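Local atomic coordinates of aspartate aminotransferase, cytoplasmic (Schizosaccharomyces pombe 972h-, PDB entry 6JPK), a protein that catalyses the pyridoxal 5'-phosphate-dependent transfer of an amino group between L-aspartate and 2-oxoglutarate, giving oxaloacetate and L-glutamate, as a homodimer. Residues Leu76-Lys81 against Gly299-Ala304; Phe183-Cys188 against His214-Asp219; Val367-Glu372 against Asn402-Glu407. The protein carries 1 engineered substitution. All coordinates share one frame; numbering follows the deposited sequence.

Contact 1. Residues Leu76-Lys81 against Gly299-Ala304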
ATOM      1  N   LEU A  76      -4.239  11.781   4.432  1.00 12.25           N
ATOM      2  CA  LEU A  76      -4.190  12.866   5.404  1.00  9.20           C
ATOM      3  C   LEU A  76      -4.386  14.194   4.681  1.00  9.31           C
ATOM      4  O   LEU A  76      -3.568  14.541   3.818  1.00  7.89           O
ATOM      5  CB  LEU A  76      -2.845  12.831   6.130  1.00  7.91           C
ATOM      6  CG  LEU A  76      -2.553  13.909   7.168  1.00  9.90           C
ATOM      7  CD1 LEU A  76      -3.416  13.702   8.423  1.00 11.59           C
ATOM      8  CD2 LEU A  76      -1.065  13.915   7.513  1.00  8.13           C
ATOM      9  N   PRO A  77      -5.446  14.953   4.977  1.00 10.85           N
ATOM     10  CA  PRO A  77      -5.754  16.129   4.138  1.00 11.74           C
ATOM     11  C   PRO A  77      -4.649  17.170   4.096  1.00 12.43           C
ATOM     12  O   PRO A  77      -4.399  17.748   3.030  1.00 11.62           O
ATOM     13  CB  PRO A  77      -7.038  16.682   4.776  1.00 15.05           C
ATOM     14  CG  PRO A  77      -7.676  15.475   5.411  1.00 14.84           C
ATOM     15  CD  PRO A  77      -6.519  14.659   5.942  1.00 11.47           C
ATOM     16  N   ARG A  78      -3.965  17.432   5.211  1.00 10.26           N
ATOM     17  CA  ARG A  78      -2.913  18.436   5.140  1.00 13.64           C
ATOM     18  C   ARG A  78      -1.700  17.928   4.375  1.00 13.37           C
ATOM     19  O   ARG A  78      -0.874  18.740   3.940  1.00 12.74           O
ATOM     20  CB  ARG A  78      -2.504  18.902   6.539  1.00 16.95           C
ATOM     21  CG  ARG A  78      -2.261  17.795   7.525  1.00 21.43           C
ATOM     22  CD  ARG A  78      -2.564  18.278   8.956  1.00 29.14           C
ATOM     23  NE  ARG A  78      -2.429  17.191   9.924  1.00 28.14           N
ATOM     24  CZ  ARG A  78      -1.255  16.726  10.332  1.00 26.86           C
ATOM     25  NH1 ARG A  78      -0.139  17.273   9.850  1.00 21.28           N
ATOM     26  NH2 ARG A  78      -1.194  15.726  11.211  1.00 27.28           N
ATOM     27  N   PHE A  79      -1.570  16.607   4.207  1.00  8.42           N
ATOM     28  CA  PHE A  79      -0.555  16.097   3.292  1.00  7.92           C
ATOM     29  C   PHE A  79      -0.988  16.242   1.836  1.00  9.48           C
ATOM     30  O   PHE A  79      -0.240  16.786   1.018  1.00  8.47           O
ATOM     31  CB  PHE A  79      -0.224  14.634   3.589  1.00  7.60           C
ATOM     32  CG  PHE A  79       0.586  13.971   2.490  1.00  9.51           C
ATOM     33  CD1 PHE A  79       1.942  14.248   2.344  1.00  7.29           C
ATOM     34  CD2 PHE A  79      -0.018  13.092   1.591  1.00  7.17           C
ATOM     35  CE1 PHE A  79       2.685  13.649   1.330  1.00  7.08           C
ATOM     36  CE2 PHE A  79       0.722  12.476   0.574  1.00  6.97           C
ATOM     37  CZ  PHE A  79       2.069  12.758   0.444  1.00  6.92           C
ATOM     38  N   THR A  80      -2.181  15.741   1.477  1.00  9.16           N
ATOM     39  CA  THR A  80      -2.555  15.774   0.065  1.00 10.53           C
ATOM     40  C   THR A  80      -2.630  17.209  -0.439  1.00  9.55           C
ATOM     41  O   THR A  80      -2.238  17.494  -1.578  1.00  7.72           O
ATOM     42  CB  THR A  80      -3.885  15.053  -0.190  1.00  9.77           C
ATOM     43  OG1 THR A  80      -4.928  15.695   0.550  1.00 10.49           O
ATOM     44  CG2 THR A  80      -3.805  13.556   0.189  1.00  8.15           C
ATOM     45  N   LYS A  81      -3.105  18.136   0.399  1.00  8.05           N
ATOM     46  CA  LYS A  81      -3.155  19.525  -0.048  1.00 10.85           C
ATOM     47  C   LYS A  81      -1.749  20.090  -0.238  1.00 12.24           C
ATOM     48  O   LYS A  81      -1.460  20.721  -1.259  1.00 11.34           O
ATOM     49  CB  LYS A  81      -3.952  20.385   0.934  1.00 15.51           C
ATOM     50  CG  LYS A  81      -4.172  21.831   0.445  1.00 23.22           C
ATOM     51  CD  LYS A  81      -4.882  22.672   1.496  1.00 29.79           C
ATOM     52  CE  LYS A  81      -5.087  24.112   1.037  1.00 33.78           C
ATOM     53  NZ  LYS A  81      -5.519  24.981   2.175  1.00 34.14           N
ATOM     54  N   GLY A 299       4.741   8.392   7.091  1.00  8.60           N
ATOM     55  CA  GLY A 299       5.456   9.261   6.171  1.00 12.95           C
ATOM     56  C   GLY A 299       4.671  10.505   5.800  1.00 10.17           C
ATOM     57  O   GLY A 299       5.253  11.572   5.591  1.00  8.76           O
ATOM     58  N   ALA A 300       3.343  10.390   5.724  1.00  8.12           N
ATOM     59  CA  ALA A 300       2.524  11.536   5.343  1.00  7.38           C
ATOM     60  C   ALA A 300       2.550  12.609   6.420  1.00  7.73           C
ATOM     61  O   ALA A 300       2.592  13.809   6.110  1.00  8.28           O
ATOM     62  CB  ALA A 300       1.090  11.086   5.074  1.00  7.32           C
ATOM     63  N   ARG A 301       2.506  12.203   7.691  1.00  7.82           N
ATOM     64  CA  ARG A 301       2.593  13.185   8.766  1.00  8.13           C
ATOM     65  C   ARG A 301       3.912  13.938   8.694  1.00  8.21           C
ATOM     66  O   ARG A 301       3.952  15.154   8.887  1.00  9.44           O
ATOM     67  CB  ARG A 301       2.432  12.507  10.132  1.00  8.33           C
ATOM     68  CG  ARG A 301       1.031  11.970  10.422  1.00 15.55           C
ATOM     69  CD  ARG A 301       0.928  11.376  11.852  1.00 18.39           C
ATOM     70  NE  ARG A 301       1.925  10.334  12.065  1.00 26.96           N
ATOM     71  CZ  ARG A 301       1.660   9.035  12.239  1.00 29.84           C
ATOM     72  NH1 ARG A 301       0.407   8.575  12.258  1.00 22.04           N
ATOM     73  NH2 ARG A 301       2.669   8.186  12.417  1.00 29.78           N
ATOM     74  N   ILE A 302       4.999  13.236   8.380  1.00  8.07           N
ATOM     75  CA  ILE A 302       6.311  13.872   8.327  1.00 12.40           C
ATOM     76  C   ILE A 302       6.360  14.878   7.188  1.00  8.09           C
ATOM     77  O   ILE A 302       6.762  16.032   7.375  1.00  8.31           O
ATOM     78  CB  ILE A 302       7.415  12.805   8.185  1.00 14.33           C
ATOM     79  CG1 ILE A 302       7.603  12.056   9.503  1.00 12.39           C
ATOM     80  CG2 ILE A 302       8.732  13.431   7.731  1.00 12.98           C
ATOM     81  CD1 ILE A 302       8.525  10.839   9.369  1.00 13.90           C
ATOM     82  N   ALA A 303       5.918  14.452   5.998  1.00  7.81           N
ATOM     83  CA  ALA A 303       5.925  15.313   4.824  1.00 11.27           C
ATOM     84  C   ALA A 303       5.026  16.522   5.027  1.00 10.26           C
ATOM     85  O   ALA A 303       5.399  17.651   4.679  1.00  8.35           O
ATOM     86  CB  ALA A 303       5.492  14.506   3.589  1.00  7.43           C
ATOM     87  N   ALA A 304       3.837  16.314   5.605  1.00  7.99           N
ATOM     88  CA  ALA A 304       2.954  17.445   5.858  1.00  8.23           C
ATOM     89  C   ALA A 304       3.596  18.410   6.845  1.00  9.80           C
ATOM     90  O   ALA A 304       3.450  19.629   6.713  1.00 10.45           O
ATOM     91  CB  ALA A 304       1.597  16.968   6.384  1.00  8.27           C
TER
HETATM   92  O   HOH W   1       2.193  16.448  10.353  1.00 15.48           O

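Contact 2. Residues Phe183-Cys188 against His214-Asp219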
ATOM      1  N   PHE A 183       0.214   9.218 -22.928  1.00  8.25           N
ATOM      2  CA  PHE A 183       1.661   9.398 -22.921  1.00  8.08           C
ATOM      3  C   PHE A 183       2.130   9.585 -21.488  1.00 14.86           C
ATOM      4  O   PHE A 183       1.654  10.487 -20.781  1.00  7.73           O
ATOM      5  CB  PHE A 183       2.099  10.569 -23.807  1.00  8.28           C
ATOM      6  CG  PHE A 183       2.364  10.163 -25.230  1.00  9.40           C
ATOM      7  CD1 PHE A 183       1.312   9.965 -26.115  1.00  8.88           C
ATOM      8  CD2 PHE A 183       3.656   9.945 -25.675  1.00  9.37           C
ATOM      9  CE1 PHE A 183       1.538   9.557 -27.415  1.00  9.16           C
ATOM     10  CE2 PHE A 183       3.899   9.541 -26.985  1.00  8.79           C
ATOM     11  CZ  PHE A 183       2.835   9.348 -27.857  1.00  9.12           C
ATOM     12  N   LEU A 184       3.056   8.722 -21.069  1.00  7.54           N
ATOM     13  CA  LEU A 184       3.631   8.733 -19.727  1.00 12.79           C
ATOM     14  C   LEU A 184       4.951   9.489 -19.812  1.00 11.31           C
ATOM     15  O   LEU A 184       5.916   9.000 -20.410  1.00 11.15           O
ATOM     16  CB  LEU A 184       3.839   7.305 -19.225  1.00 17.32           C
ATOM     17  CG  LEU A 184       3.572   6.965 -17.761  1.00 27.66           C
ATOM     18  CD1 LEU A 184       4.217   5.621 -17.411  1.00 29.10           C
ATOM     19  CD2 LEU A 184       4.033   8.065 -16.807  1.00 24.26           C
ATOM     20  N   LEU A 185       4.989  10.683 -19.232  1.00  9.35           N
ATOM     21  CA  LEU A 185       6.120  11.594 -19.345  1.00  7.22           C
ATOM     22  C   LEU A 185       6.850  11.701 -18.015  1.00 10.48           C
ATOM     23  O   LEU A 185       6.220  11.748 -16.954  1.00 10.14           O
ATOM     24  CB  LEU A 185       5.646  12.985 -19.773  1.00  7.43           C
ATOM     25  CG  LEU A 185       4.810  13.021 -21.060  1.00 12.63           C
ATOM     26  CD1 LEU A 185       4.300  14.428 -21.339  1.00  8.83           C
ATOM     27  CD2 LEU A 185       5.618  12.485 -22.256  1.00 12.53           C
ATOM     28  N   HIS A 186       8.182  11.748 -18.077  1.00  9.77           N
ATOM     29  CA  HIS A 186       9.016  11.982 -16.901  1.00  7.43           C
ATOM     30  C   HIS A 186       9.170  13.490 -16.728  1.00  8.50           C
ATOM     31  O   HIS A 186       9.673  14.165 -17.632  1.00 11.08           O
ATOM     32  CB  HIS A 186      10.392  11.332 -17.060  1.00  9.93           C
ATOM     33  CG  HIS A 186      10.364   9.845 -17.270  1.00 11.72           C
ATOM     34  ND1 HIS A 186      11.051   8.967 -16.455  1.00 13.06           N
ATOM     35  CD2 HIS A 186       9.761   9.084 -18.219  1.00 11.71           C
ATOM     36  CE1 HIS A 186      10.854   7.729 -16.882  1.00 12.39           C
ATOM     37  NE2 HIS A 186      10.071   7.773 -17.947  1.00  9.34           N
ATOM     38  N   ALA A 187       8.762  14.016 -15.569  1.00 10.00           N
ATOM     39  CA  ALA A 187       8.773  15.469 -15.373  1.00 13.46           C
ATOM     40  C   ALA A 187      10.191  16.028 -15.338  1.00 15.61           C
ATOM     41  O   ALA A 187      10.432  17.127 -15.844  1.00 13.65           O
ATOM     42  CB  ALA A 187       8.042  15.839 -14.091  1.00 12.64           C
ATOM     43  N   CYS A 188      11.127  15.316 -14.702  1.00 13.85           N
ATOM     44  CA  CYS A 188      12.543  15.691 -14.697  1.00 16.11           C
ATOM     45  C   CYS A 188      13.362  14.503 -14.216  1.00 14.21           C
ATOM     46  O   CYS A 188      12.831  13.567 -13.610  1.00 15.08           O
ATOM     47  CB  CYS A 188      12.825  16.909 -13.813  1.00 19.20           C
ATOM     48  SG  CYS A 188      12.579  16.623 -12.044  1.00 23.97           S
ATOM     49  N   HIS A 214      -3.606  13.799 -27.242  1.00 10.24           N
ATOM     50  CA  HIS A 214      -3.188  12.722 -26.361  1.00  9.83           C
ATOM     51  C   HIS A 214      -3.502  13.073 -24.910  1.00  9.57           C
ATOM     52  O   HIS A 214      -3.610  14.243 -24.543  1.00  9.59           O
ATOM     53  CB  HIS A 214      -1.687  12.448 -26.512  1.00  9.58           C
ATOM     54  CG  HIS A 214      -1.288  11.955 -27.871  1.00 10.58           C
ATOM     55  ND1 HIS A 214      -2.033  11.037 -28.585  1.00 10.11           N
ATOM     56  CD2 HIS A 214      -0.213  12.251 -28.641  1.00  9.91           C
ATOM     57  CE1 HIS A 214      -1.430  10.795 -29.737  1.00 10.33           C
ATOM     58  NE2 HIS A 214      -0.323  11.515 -29.791  1.00 10.21           N
ATOM     59  N   LEU A 215      -3.654  12.038 -24.088  1.00  9.29           N
ATOM     60  CA  LEU A 215      -3.857  12.201 -22.652  1.00  9.02           C
ATOM     61  C   LEU A 215      -2.505  12.099 -21.940  1.00  9.22           C
ATOM     62  O   LEU A 215      -1.758  11.136 -22.153  1.00  8.48           O
ATOM     63  CB  LEU A 215      -4.833  11.141 -22.128  1.00  9.00           C
ATOM     64  CG  LEU A 215      -4.978  11.075 -20.608  1.00 12.92           C
ATOM     65  CD1 LEU A 215      -5.486  12.407 -20.084  1.00  8.82           C
ATOM     66  CD2 LEU A 215      -5.912   9.947 -20.200  1.00 13.20           C
ATOM     67  N   VAL A 216      -2.193  13.083 -21.097  1.00  8.49           N
ATOM     68  CA  VAL A 216      -0.861  13.210 -20.500  1.00  8.20           C
ATOM     69  C   VAL A 216      -0.885  12.750 -19.044  1.00  7.91           C
ATOM     70  O   VAL A 216      -1.746  13.179 -18.257  1.00  7.94           O
ATOM     71  CB  VAL A 216      -0.347  14.656 -20.616  1.00  8.30           C
ATOM     72  CG1 VAL A 216       0.902  14.847 -19.764  1.00 10.11           C
ATOM     73  CG2 VAL A 216      -0.046  14.990 -22.089  1.00  8.58           C
ATOM     74  N   VAL A 217       0.063  11.876 -18.693  1.00  7.66           N
ATOM     75  CA  VAL A 217       0.345  11.457 -17.321  1.00 11.38           C
ATOM     76  C   VAL A 217       1.809  11.790 -17.032  1.00 11.02           C
ATOM     77  O   VAL A 217       2.709  11.245 -17.682  1.00  7.18           O
ATOM     78  CB  VAL A 217       0.093   9.953 -17.105  1.00  7.28           C
ATOM     79  CG1 VAL A 217       0.380   9.563 -15.653  1.00  7.03           C
ATOM     80  CG2 VAL A 217      -1.319   9.565 -17.530  1.00  8.89           C
ATOM     81  N   PHE A 218       2.042  12.705 -16.094  1.00  7.16           N
ATOM     82  CA  PHE A 218       3.392  13.025 -15.639  1.00  8.31           C
ATOM     83  C   PHE A 218       3.771  12.139 -14.462  1.00  7.50           C
ATOM     84  O   PHE A 218       2.995  11.986 -13.515  1.00  6.76           O
ATOM     85  CB  PHE A 218       3.513  14.483 -15.200  1.00  7.13           C
ATOM     86  CG  PHE A 218       3.582  15.468 -16.330  1.00  9.19           C
ATOM     87  CD1 PHE A 218       4.748  15.634 -17.045  1.00  7.58           C
ATOM     88  CD2 PHE A 218       2.487  16.265 -16.635  1.00 11.20           C
ATOM     89  CE1 PHE A 218       4.820  16.566 -18.081  1.00 10.23           C
ATOM     90  CE2 PHE A 218       2.545  17.201 -17.668  1.00 12.17           C
ATOM     91  CZ  PHE A 218       3.714  17.349 -18.392  1.00 10.75           C
ATOM     92  N   ASP A 219       4.968  11.580 -14.514  1.00  7.84           N
ATOM     93  CA  ASP A 219       5.583  10.926 -13.363  1.00 10.36           C
ATOM     94  C   ASP A 219       6.639  11.875 -12.808  1.00 12.28           C
ATOM     95  O   ASP A 219       7.570  12.257 -13.528  1.00 12.44           O
ATOM     96  CB  ASP A 219       6.204   9.591 -13.774  1.00 20.13           C
ATOM     97  CG  ASP A 219       6.477   8.676 -12.579  1.00 34.77           C
ATOM     98  OD1 ASP A 219       6.930   9.168 -11.522  1.00 38.69           O
ATOM     99  OD2 ASP A 219       6.236   7.456 -12.699  1.00 38.34           O
TER

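Contact 3. Residues Val367-Glu372 against Asn402-Glu407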
ATOM      1  N   VAL A 367      30.617  -3.287 -19.764  1.00  9.89           N
ATOM      2  CA  VAL A 367      30.078  -3.421 -18.414  1.00  9.64           C
ATOM      3  C   VAL A 367      30.589  -4.706 -17.773  1.00  9.84           C
ATOM      4  O   VAL A 367      31.009  -4.711 -16.610  1.00  9.87           O
ATOM      5  CB  VAL A 367      28.537  -3.366 -18.448  1.00  9.26           C
ATOM      6  CG1 VAL A 367      27.964  -3.613 -17.052  1.00  9.03           C
ATOM      7  CG2 VAL A 367      28.064  -2.019 -19.011  1.00  9.10           C
ATOM      8  N   GLN A 368      30.583  -5.809 -18.531  1.00 10.01           N
ATOM      9  CA  GLN A 368      31.082  -7.080 -18.002  1.00 10.25           C
ATOM     10  C   GLN A 368      32.573  -6.997 -17.679  1.00 10.63           C
ATOM     11  O   GLN A 368      33.033  -7.570 -16.691  1.00 10.77           O
ATOM     12  CB  GLN A 368      30.808  -8.214 -19.001  1.00 10.42           C
ATOM     13  CG  GLN A 368      31.178  -9.599 -18.486  1.00 17.04           C
ATOM     14  CD  GLN A 368      30.264 -10.062 -17.360  1.00 23.93           C
ATOM     15  OE1 GLN A 368      29.123  -9.611 -17.239  1.00 21.72           O
ATOM     16  NE2 GLN A 368      30.770 -10.954 -16.518  1.00 27.95           N
ATOM     17  N   PHE A 369      33.344  -6.305 -18.523  1.00 10.83           N
ATOM     18  CA  PHE A 369      34.759  -6.086 -18.241  1.00 11.21           C
ATOM     19  C   PHE A 369      34.940  -5.321 -16.930  1.00 14.11           C
ATOM     20  O   PHE A 369      35.787  -5.680 -16.103  1.00 13.25           O
ATOM     21  CB  PHE A 369      35.385  -5.329 -19.414  1.00 11.42           C
ATOM     22  CG  PHE A 369      36.890  -5.173 -19.338  1.00 12.87           C
ATOM     23  CD1 PHE A 369      37.460  -4.088 -18.681  1.00 15.47           C
ATOM     24  CD2 PHE A 369      37.730  -6.082 -19.978  1.00 12.32           C
ATOM     25  CE1 PHE A 369      38.851  -3.928 -18.633  1.00 14.73           C
ATOM     26  CE2 PHE A 369      39.118  -5.935 -19.938  1.00 19.12           C
ATOM     27  CZ  PHE A 369      39.678  -4.858 -19.264  1.00 17.29           C
ATOM     28  N   CYS A 370      34.144  -4.266 -16.724  1.00 10.74           N
ATOM     29  CA  CYS A 370      34.192  -3.525 -15.466  1.00 12.36           C
ATOM     30  C   CYS A 370      33.862  -4.421 -14.279  1.00 10.57           C
ATOM     31  O   CYS A 370      34.464  -4.289 -13.206  1.00 12.92           O
ATOM     32  CB  CYS A 370      33.214  -2.353 -15.509  1.00 10.24           C
ATOM     33  SG  CYS A 370      33.688  -1.011 -16.587  1.00 15.52           S
ATOM     34  N   GLN A 371      32.896  -5.323 -14.444  1.00 10.37           N
ATOM     35  CA  GLN A 371      32.526  -6.207 -13.348  1.00 11.16           C
ATOM     36  C   GLN A 371      33.657  -7.179 -13.015  1.00 16.83           C
ATOM     37  O   GLN A 371      34.015  -7.346 -11.846  1.00 11.71           O
ATOM     38  CB  GLN A 371      31.243  -6.967 -13.688  1.00 10.05           C
ATOM     39  CG  GLN A 371      30.682  -7.723 -12.493  1.00 17.07           C
ATOM     40  CD  GLN A 371      29.507  -8.606 -12.845  1.00 16.90           C
ATOM     41  OE1 GLN A 371      29.590  -9.824 -12.737  1.00 16.40           O
ATOM     42  NE2 GLN A 371      28.406  -7.996 -13.254  1.00  9.43           N
ATOM     43  N   GLU A 372      34.248  -7.815 -14.031  1.00 11.07           N
ATOM     44  CA  GLU A 372      35.227  -8.867 -13.774  1.00 11.52           C
ATOM     45  C   GLU A 372      36.591  -8.311 -13.378  1.00 11.90           C
ATOM     46  O   GLU A 372      37.280  -8.897 -12.538  1.00 17.77           O
ATOM     47  CB  GLU A 372      35.357  -9.767 -15.009  1.00 17.64           C
ATOM     48  CG  GLU A 372      34.120 -10.620 -15.235  1.00 21.54           C
ATOM     49  CD  GLU A 372      34.176 -11.430 -16.513  1.00 30.97           C
ATOM     50  OE1 GLU A 372      35.255 -11.504 -17.143  1.00 33.25           O
ATOM     51  OE2 GLU A 372      33.127 -11.992 -16.890  1.00 33.66           O
ATOM     52  N   ASN A 402      37.771   3.906 -18.273  1.00 11.63           N
ATOM     53  CA  ASN A 402      38.826   4.212 -19.231  1.00 12.06           C
ATOM     54  C   ASN A 402      39.404   2.933 -19.818  1.00 13.12           C
ATOM     55  O   ASN A 402      39.518   2.788 -21.041  1.00 13.54           O
ATOM     56  CB  ASN A 402      39.918   5.039 -18.556  1.00 12.43           C
ATOM     57  CG  ASN A 402      41.114   5.284 -19.459  1.00 12.94           C
ATOM     58  OD1 ASN A 402      41.003   5.963 -20.476  1.00 12.97           O
ATOM     59  ND2 ASN A 402      42.264   4.736 -19.087  1.00 13.37           N
ATOM     60  N   HIS A 403      39.740   1.976 -18.952  1.00 12.83           N
ATOM     61  CA  HIS A 403      40.322   0.720 -19.418  1.00 13.86           C
ATOM     62  C   HIS A 403      39.334  -0.050 -20.292  1.00 12.44           C
ATOM     63  O   HIS A 403      39.690  -0.548 -21.366  1.00 12.67           O
ATOM     64  CB  HIS A 403      40.752  -0.107 -18.209  1.00 15.41           C
ATOM     65  CG  HIS A 403      41.611  -1.283 -18.541  1.00 15.14           C
ATOM     66  ND1 HIS A 403      42.176  -2.082 -17.569  1.00 15.01           N
ATOM     67  CD2 HIS A 403      42.003  -1.798 -19.731  1.00 16.21           C
ATOM     68  CE1 HIS A 403      42.876  -3.043 -18.149  1.00 18.47           C
ATOM     69  NE2 HIS A 403      42.783  -2.897 -19.461  1.00 16.49           N
ATOM     70  N   ALA A 404      38.084  -0.155 -19.843  1.00 11.94           N
ATOM     71  CA  ALA A 404      37.079  -0.929 -20.569  1.00 12.35           C
ATOM     72  C   ALA A 404      36.846  -0.367 -21.972  1.00 16.14           C
ATOM     73  O   ALA A 404      36.790  -1.116 -22.955  1.00 11.87           O
ATOM     74  CB  ALA A 404      35.770  -0.956 -19.774  1.00 11.21           C
ATOM     75  N   VAL A 405      36.711   0.951 -22.083  1.00 11.64           N
ATOM     76  CA  VAL A 405      36.443   1.562 -23.379  1.00 11.68           C
ATOM     77  C   VAL A 405      37.648   1.425 -24.307  1.00 15.91           C
ATOM     78  O   VAL A 405      37.495   1.132 -25.500  1.00 17.47           O
ATOM     79  CB  VAL A 405      36.029   3.030 -23.190  1.00 12.19           C
ATOM     80  CG1 VAL A 405      36.033   3.781 -24.537  1.00 11.89           C
ATOM     81  CG2 VAL A 405      34.660   3.082 -22.540  1.00 10.99           C
ATOM     82  N   ARG A 406      38.860   1.629 -23.783  1.00 12.53           N
ATOM     83  CA  ARG A 406      40.056   1.492 -24.607  1.00 18.28           C
ATOM     84  C   ARG A 406      40.260   0.053 -25.055  1.00 17.82           C
ATOM     85  O   ARG A 406      40.727  -0.197 -26.171  1.00 14.82           O
ATOM     86  CB  ARG A 406      41.289   1.969 -23.839  1.00 15.35           C
ATOM     87  CG  ARG A 406      41.400   3.466 -23.706  1.00 16.54           C
ATOM     88  CD  ARG A 406      42.543   3.825 -22.781  1.00 13.75           C
ATOM     89  NE  ARG A 406      42.742   5.272 -22.668  1.00 18.79           N
ATOM     90  CZ  ARG A 406      43.426   5.993 -23.551  1.00 21.63           C
ATOM     91  NH1 ARG A 406      43.944   5.405 -24.620  1.00 19.73           N
ATOM     92  NH2 ARG A 406      43.581   7.299 -23.379  1.00 22.15           N
ATOM     93  N   GLU A 407      39.957  -0.902 -24.181  1.00 14.66           N
ATOM     94  CA  GLU A 407      40.217  -2.301 -24.481  1.00 16.39           C
ATOM     95  C   GLU A 407      39.175  -2.885 -25.429  1.00 15.92           C
ATOM     96  O   GLU A 407      39.513  -3.731 -26.263  1.00 17.01           O
ATOM     97  CB  GLU A 407      40.268  -3.096 -23.177  1.00 23.18           C
ATOM     98  CG  GLU A 407      40.476  -4.594 -23.329  1.00 30.73           C
ATOM     99  CD  GLU A 407      41.846  -4.968 -23.872  1.00 38.10           C
ATOM    100  OE1 GLU A 407      42.743  -4.094 -23.934  1.00 37.94           O
ATOM    101  OE2 GLU A 407      42.018  -6.152 -24.242  1.00 43.41           O
TER

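Contact 1. Residues Leu76-Lys81 against Gly299-Ala304
Phe79 and Ala304 bring their CA atoms to 4.6 Å where the first turn of helix 77-87 crosses helix 297-308, the axes of the two short segments approaching to 8.5 Å at an angle of 60°. Such closeness depends on small side chains: Ala300, Ala303 and Ala304 all face the other helix and together offer it a smooth surface. Phe79 packs on this surface. Its CG lies opposite the backbone N (chi1 167°), which lays the ring across two of the alanines. The Ala300 methyl sits over one face of the Phe79 ring in a CH-pi contact, 4.3 Å from CB to the ring centroid, while Ala303 CB meets the ring's edge, 3.7 Å from Phe79 CE1. Ala304 CB instead presses on the Phe79 backbone, 3.9 Å from its N. Leu76, the N-cap residue, sends only its CD2 branch across, to the CA of Arg301 at 3.9 Å and the Ala304 methyl; the same branch lies over the centre of the Arg78 guanidinium, whose edge donates through NH1 to a water. That water in turn donates a hydrogen bond to Arg301 O, 2.6 Å away, so Arg78 reaches the other helix's backbone indirectly. Arg301 contributes its aliphatic CG here, and its charged end turns elsewhere, to a salt bridge with Glu262 of the second subunit. Gln104 of strand 100-106 touches both Phe79 and Ala300. Such close helix-helix packing through alanines, with an aromatic ring laid over them, joins helices 77-87 and 297-308 in the large domain of the aspartate aminotransferase fold.

Contact 2. Residues Phe183-Cys188 against His214-Asp219
Phe183 to His186 and Leu215 to Asp219 pair as neighbouring parallel strands in the central sheet, the two ends of a beta-alpha-beta crossover through helix 199-211. Five nearly straight backbone hydrogen bonds join them, the fifth, Ala187 N to Asp219 O, just past the strand end; the shortest, Asp219 N to Leu185 O, measures 2.7 Å. On the face with Phe183, the Leu185 side chain has CG opposite its carbonyl carbon (chi1 -55°), its CD1 3.8 Å from Val216 CG1 and its CB 3.9 Å from Phe218 CD1. At the end of this face, Phe183 CE1 stands over the His214 ring, 3.4 Å from CD2, with the planes inclined at 36°, while His214 NE2 bonds to Ile174 O. Replacing His214 by an alanine would probably leave Ile174 O without its mate and the Phe183 ring freer to turn. The face with Leu184 and Val217 also carries His186 and Asp219, which approach Asn191 and Trp138, aspartate-binding residues by similarity. Asp219 OD2 is held by His141 and Asn112. Strands 131-135 and 247-252 flank the pair, and helices 199-211 and 235-241 pack over the Phe183, Leu185 and Phe218 face, which is why bulky apolar side chains suit it.

Contact 3. Residues Val367-Glu372 against Asn402-Glu407
Phe369 is the hub of this contact, reaching from helix 364-374 to three residues of helix 394-407, whose short segment runs at 133° to its own with axes 9.1 Å apart. The tight part is the CD1-CE1-CZ side of the ring, against Ala404 and His403. With CG anti to the backbone N (chi1 -173°), the ring is carried to the other helix, and its edge meets the face of His403 in a T-shaped pair: centroids 4.9 Å apart, planes at 74°, CZ above the centre of the imidazole. Ala404 lets the ring in beside the helix backbone, its CB 3.7 Å from Phe369 CD1, and the same methyl touches Cys370 SG at 3.8 Å, a small, weakly polar thiol that fits this buried position. The solvent side is looser. There Glu407 touches Phe369 CE2 with its aliphatic CG at 3.9 Å, then bends at chi2 (67°); it is exposed, as suits a carboxylate. Since ring C-H groups carry slight positive charge, the imidazole's pi face is likely to attract them. Segments 367-372 and 402-407 thus cohere through apolar and aromatic contact, while a hydrogen bond between Tyr374 OH and His403 ND1 steadies the imidazole and adds a polar tie between the helices.

From the N terminus the chain first lays down 76-81 and then runs through 217 residues, the main strands of the central sheet among them, before 299-304 returns to close contact 1. Contact 2 forms wholly within that span, closing a short loop of 25 residues through helix 199-211; the two never touch, their nearest atoms being about 13 Å apart. Contact 3 follows in series, its 29-residue loop opening only after contact 1 has closed, and it lies on the opposite side of the chain's centre from contact 1, about 46 Å between centres. No loops cross. Contact 1 joins helices 77-87 and 297-308 of the large domain, contact 2 builds the sheet core, and contact 3 ties helices near the C terminus.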